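Local coordinates for protein tyrosinase (Burkholderia thailandensis, PDB 5ZRD) that probably hydroxylates monophenols and oxidises the resulting catechols to quinones at a pair of copper ions, remaining effective at acidic pH, at residues 117-122 and 317-322. Numbering follows the deposited sequence.
Sequences WDETDE and FFHHCN. With CU (copper (II) ion), chain K.
Phe318 opens the contact with its backbone oxygen, which accepts from Trp117 N at 3.1 Å. The helix also uses this oxygen, for the bond from Asn322 N, and the two donors reach it from opposite faces of the carbonyl plane. Beside the bond, the CB atoms of Phe318 and Trp117 lie 4.1 Å apart. The phenyl ring turns away from the loop and packs on Met114. The Trp117 indole turns back to its own segment, where Glu119 CG sits 3.7 Å above the ring centre.

His319 comes next. Its CG is anti to the backbone N (chi1 161°), and ND1 faces the extended Glu119 side chain. ND1 donates to Glu119 OE1 at the ring edge, in a nearly straight bond. The modelled separation is very short, so its exact length is doubtful. Carboxylate and ring planes are turned 37° apart. Ile280 and Tyr241 pack against the imidazole as well.

His320 points away from the loop and binds copper through NE2 at 1.9 Å. His277 and His281 complete the protein ligands of this ion. The nearest atoms of the His319 and His277 side chains are about 3 Å apart, so the His-carboxylate pair lies beside the metal ligands.

Asn322, one turn beyond Phe318, takes the other carboxylate oxygen. Its ND2 donates to Glu119 OE2 at 2.8 Å, from above the carboxylate plane, with the carboxylate and amide planes 76° apart. Tyr241 OH is a second partner of OE2. Partners therefore meet both oxygens of the buried carboxylate, which probably holds the group in place. Asn322 CB packs closely on Trp117 O, at 3.0 Å, while OD1 is hydrogen-bonded to Arg325 NE.

The arrangement joins a loop of the central domain to helix 315-334, contributing a first-shell ligand, His320, and probably second-shell support to the type 3 dicopper site of tyrosinase.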
ATOM      1  N   TRP A 117     -16.698  41.556  10.549  1.00 33.17           N
ATOM      2  CA  TRP A 117     -16.302  41.944  11.897  1.00 31.89           C
ATOM      3  C   TRP A 117     -15.022  42.748  11.789  1.00 31.37           C
ATOM      4  O   TRP A 117     -13.969  42.192  11.520  1.00 33.17           O
ATOM      5  CB  TRP A 117     -16.099  40.735  12.815  1.00 31.33           C
ATOM      6  CG  TRP A 117     -15.441  41.076  14.115  1.00 29.35           C
ATOM      7  CD1 TRP A 117     -15.463  42.263  14.789  1.00 30.07           C
ATOM      8  CD2 TRP A 117     -14.692  40.175  14.927  1.00 26.62           C
ATOM      9  NE1 TRP A 117     -14.742  42.169  15.948  1.00 31.73           N
ATOM     10  CE2 TRP A 117     -14.298  40.887  16.084  1.00 30.80           C
ATOM     11  CE3 TRP A 117     -14.343  38.835  14.806  1.00 24.03           C
ATOM     12  CZ2 TRP A 117     -13.510  40.313  17.080  1.00 29.62           C
ATOM     13  CZ3 TRP A 117     -13.568  38.272  15.790  1.00 27.14           C
ATOM     14  CH2 TRP A 117     -13.167  38.995  16.918  1.00 27.37           C
ATOM     15  N   ASP A 118     -15.157  44.047  11.981  1.00 35.89           N
ATOM     16  CA  ASP A 118     -14.023  44.936  11.984  1.00 38.00           C
ATOM     17  C   ASP A 118     -13.195  44.753  13.262  1.00 37.29           C
ATOM     18  O   ASP A 118     -13.439  45.420  14.266  1.00 34.75           O
ATOM     19  CB  ASP A 118     -14.454  46.402  11.813  1.00 33.89           C
ATOM     20  CG  ASP A 118     -13.271  47.310  11.461  1.00 34.88           C
ATOM     21  OD1 ASP A 118     -12.083  46.922  11.679  1.00 37.21           O
ATOM     22  OD2 ASP A 118     -13.537  48.418  10.982  1.00 36.97           O
ATOM     23  N   GLU A 119     -12.171  43.905  13.144  1.00 38.58           N
ATOM     24  CA  GLU A 119     -11.413  43.348  14.293  1.00 37.10           C
ATOM     25  C   GLU A 119     -10.495  44.395  14.933  1.00 33.27           C
ATOM     26  O   GLU A 119     -10.050  44.203  16.086  1.00 31.77           O
ATOM     27  CB  GLU A 119     -10.553  42.163  13.832  1.00 36.77           C
ATOM     28  CG  GLU A 119     -11.362  40.942  13.443  1.00 35.91           C
ATOM     29  CD  GLU A 119     -10.719  39.978  12.457  1.00 36.33           C
ATOM     30  OE1 GLU A 119     -11.192  38.842  12.401  1.00 35.87           O
ATOM     31  OE2 GLU A 119      -9.748  40.353  11.740  1.00 38.22           O
ATOM     32  N   THR A 120     -10.154  45.424  14.170  1.00 29.51           N
ATOM     33  CA  THR A 120      -9.187  46.438  14.579  1.00 30.08           C
ATOM     34  C   THR A 120      -9.834  47.826  14.696  1.00 31.12           C
ATOM     35  O   THR A 120      -9.138  48.809  14.798  1.00 32.70           O
ATOM     36  CB  THR A 120      -8.013  46.488  13.596  1.00 27.41           C
ATOM     37  OG1 THR A 120      -8.517  46.628  12.270  1.00 31.37           O
ATOM     38  CG2 THR A 120      -7.155  45.244  13.655  1.00 27.98           C
ATOM     39  N   ASP A 121     -11.149  47.922  14.664  1.00 33.56           N
ATOM     40  CA  ASP A 121     -11.827  49.181  14.961  1.00 35.92           C
ATOM     41  C   ASP A 121     -11.778  49.444  16.472  1.00 36.40           C
ATOM     42  O   ASP A 121     -11.354  48.585  17.254  1.00 41.04           O
ATOM     43  CB  ASP A 121     -13.309  49.164  14.481  1.00 37.97           C
ATOM     44  CG  ASP A 121     -14.245  48.312  15.384  1.00 41.18           C
ATOM     45  OD1 ASP A 121     -13.784  47.691  16.380  1.00 43.88           O
ATOM     46  OD2 ASP A 121     -15.461  48.282  15.106  1.00 43.26           O
ATOM     47  N   GLU A 122     -12.264  50.620  16.847  1.00 36.39           N
ATOM     48  CA  GLU A 122     -12.228  51.149  18.209  1.00 41.78           C
ATOM     49  C   GLU A 122     -13.094  50.264  19.125  1.00 37.39           C
ATOM     50  O   GLU A 122     -12.695  49.970  20.270  1.00 32.75           O
ATOM     51  CB  GLU A 122     -12.676  52.630  18.211  1.00 47.18           C
ATOM     52  CG  GLU A 122     -12.144  53.469  19.379  1.00 56.81           C
ATOM     53  CD  GLU A 122     -10.621  53.518  19.559  1.00 74.56           C
ATOM     54  OE1 GLU A 122     -10.181  53.693  20.726  1.00 75.51           O
ATOM     55  OE2 GLU A 122      -9.855  53.376  18.540  1.00 76.33           O
ATOM     56  N   PHE A 317     -16.971  33.317   9.204  1.00 31.01           N
ATOM     57  CA  PHE A 317     -17.242  34.048   7.954  1.00 30.69           C
ATOM     58  C   PHE A 317     -17.187  35.560   8.188  1.00 33.99           C
ATOM     59  O   PHE A 317     -16.762  36.310   7.285  1.00 31.86           O
ATOM     60  CB  PHE A 317     -18.552  33.551   7.341  1.00 28.06           C
ATOM     61  CG  PHE A 317     -18.381  32.155   6.834  1.00 27.74           C
ATOM     62  CD1 PHE A 317     -18.514  31.089   7.695  1.00 29.97           C
ATOM     63  CD2 PHE A 317     -17.876  31.926   5.576  1.00 26.29           C
ATOM     64  CE1 PHE A 317     -18.245  29.803   7.268  1.00 29.29           C
ATOM     65  CE2 PHE A 317     -17.621  30.633   5.144  1.00 28.69           C
ATOM     66  CZ  PHE A 317     -17.806  29.573   5.985  1.00 29.13           C
ATOM     67  N   PHE A 318     -17.570  36.002   9.381  1.00 30.24           N
ATOM     68  CA  PHE A 318     -17.461  37.426   9.740  1.00 29.30           C
ATOM     69  C   PHE A 318     -15.980  37.840   9.811  1.00 31.48           C
ATOM     70  O   PHE A 318     -15.579  38.946   9.418  1.00 31.17           O
ATOM     71  CB  PHE A 318     -18.188  37.665  11.070  1.00 31.19           C
ATOM     72  CG  PHE A 318     -19.681  37.558  10.910  1.00 31.08           C
ATOM     73  CD1 PHE A 318     -20.307  36.327  10.953  1.00 31.65           C
ATOM     74  CD2 PHE A 318     -20.438  38.667  10.603  1.00 31.13           C
ATOM     75  CE1 PHE A 318     -21.665  36.222  10.728  1.00 35.06           C
ATOM     76  CE2 PHE A 318     -21.806  38.558  10.416  1.00 34.33           C
ATOM     77  CZ  PHE A 318     -22.416  37.338  10.476  1.00 32.31           C
ATOM     78  N   HIS A 319     -15.176  36.935  10.355  1.00 30.92           N
ATOM     79  CA  HIS A 319     -13.754  37.103  10.483  1.00 30.04           C
ATOM     80  C   HIS A 319     -13.085  37.130   9.104  1.00 30.21           C
ATOM     81  O   HIS A 319     -12.284  38.013   8.814  1.00 29.41           O
ATOM     82  CB  HIS A 319     -13.178  35.959  11.314  1.00 28.11           C
ATOM     83  CG  HIS A 319     -11.714  35.772  11.145  1.00 27.16           C
ATOM     84  ND1 HIS A 319     -10.801  36.731  11.505  1.00 26.86           N
ATOM     85  CD2 HIS A 319     -11.008  34.739  10.653  1.00 30.98           C
ATOM     86  CE1 HIS A 319      -9.586  36.274  11.282  1.00 29.50           C
ATOM     87  NE2 HIS A 319      -9.694  35.065  10.718  1.00 32.34           N
ATOM     88  N   HIS A 320     -13.387  36.122   8.310  1.00 29.10           N
ATOM     89  CA  HIS A 320     -12.814  35.993   7.011  1.00 32.75           C
ATOM     90  C   HIS A 320     -13.307  37.075   6.058  1.00 33.11           C
ATOM     91  O   HIS A 320     -12.610  37.356   5.096  1.00 34.04           O
ATOM     92  CB  HIS A 320     -13.031  34.607   6.420  1.00 34.47           C
ATOM     93  CG  HIS A 320     -11.837  33.743   6.649  1.00 36.74           C
ATOM     94  ND1 HIS A 320     -10.714  33.850   5.882  1.00 32.51           N
ATOM     95  CD2 HIS A 320     -11.570  32.824   7.597  1.00 36.55           C
ATOM     96  CE1 HIS A 320      -9.807  33.020   6.329  1.00 37.72           C
ATOM     97  NE2 HIS A 320     -10.320  32.360   7.356  1.00 40.82           N
ATOM     98  N   CYS A 321     -14.417  37.728   6.351  1.00 35.17           N
ATOM     99  CA  CYS A 321     -14.829  38.862   5.526  1.00 35.61           C
ATOM    100  C   CYS A 321     -13.924  40.056   5.881  1.00 34.70           C
ATOM    101  O   CYS A 321     -13.506  40.857   5.014  1.00 26.95           O
ATOM    102  CB  CYS A 321     -16.327  39.114   5.692  1.00 39.27           C
ATOM    103  SG  CYS A 321     -17.002  40.477   4.703  1.00 36.26           S
ATOM    104  N   ASN A 322     -13.524  40.115   7.151  1.00 31.98           N
ATOM    105  CA  ASN A 322     -12.554  41.139   7.528  1.00 32.08           C
ATOM    106  C   ASN A 322     -11.170  40.847   6.922  1.00 28.92           C
ATOM    107  O   ASN A 322     -10.484  41.749   6.548  1.00 29.92           O
ATOM    108  CB  ASN A 322     -12.441  41.299   9.040  1.00 30.39           C
ATOM    109  CG  ASN A 322     -11.693  42.565   9.376  1.00 31.53           C
ATOM    110  OD1 ASN A 322     -12.130  43.663   8.989  1.00 27.40           O
ATOM    111  ND2 ASN A 322     -10.568  42.404  10.062  1.00 25.79           N
TER
HETATM  112 CU    CU K 607      -9.391  31.523   8.746  1.00 45.09          CU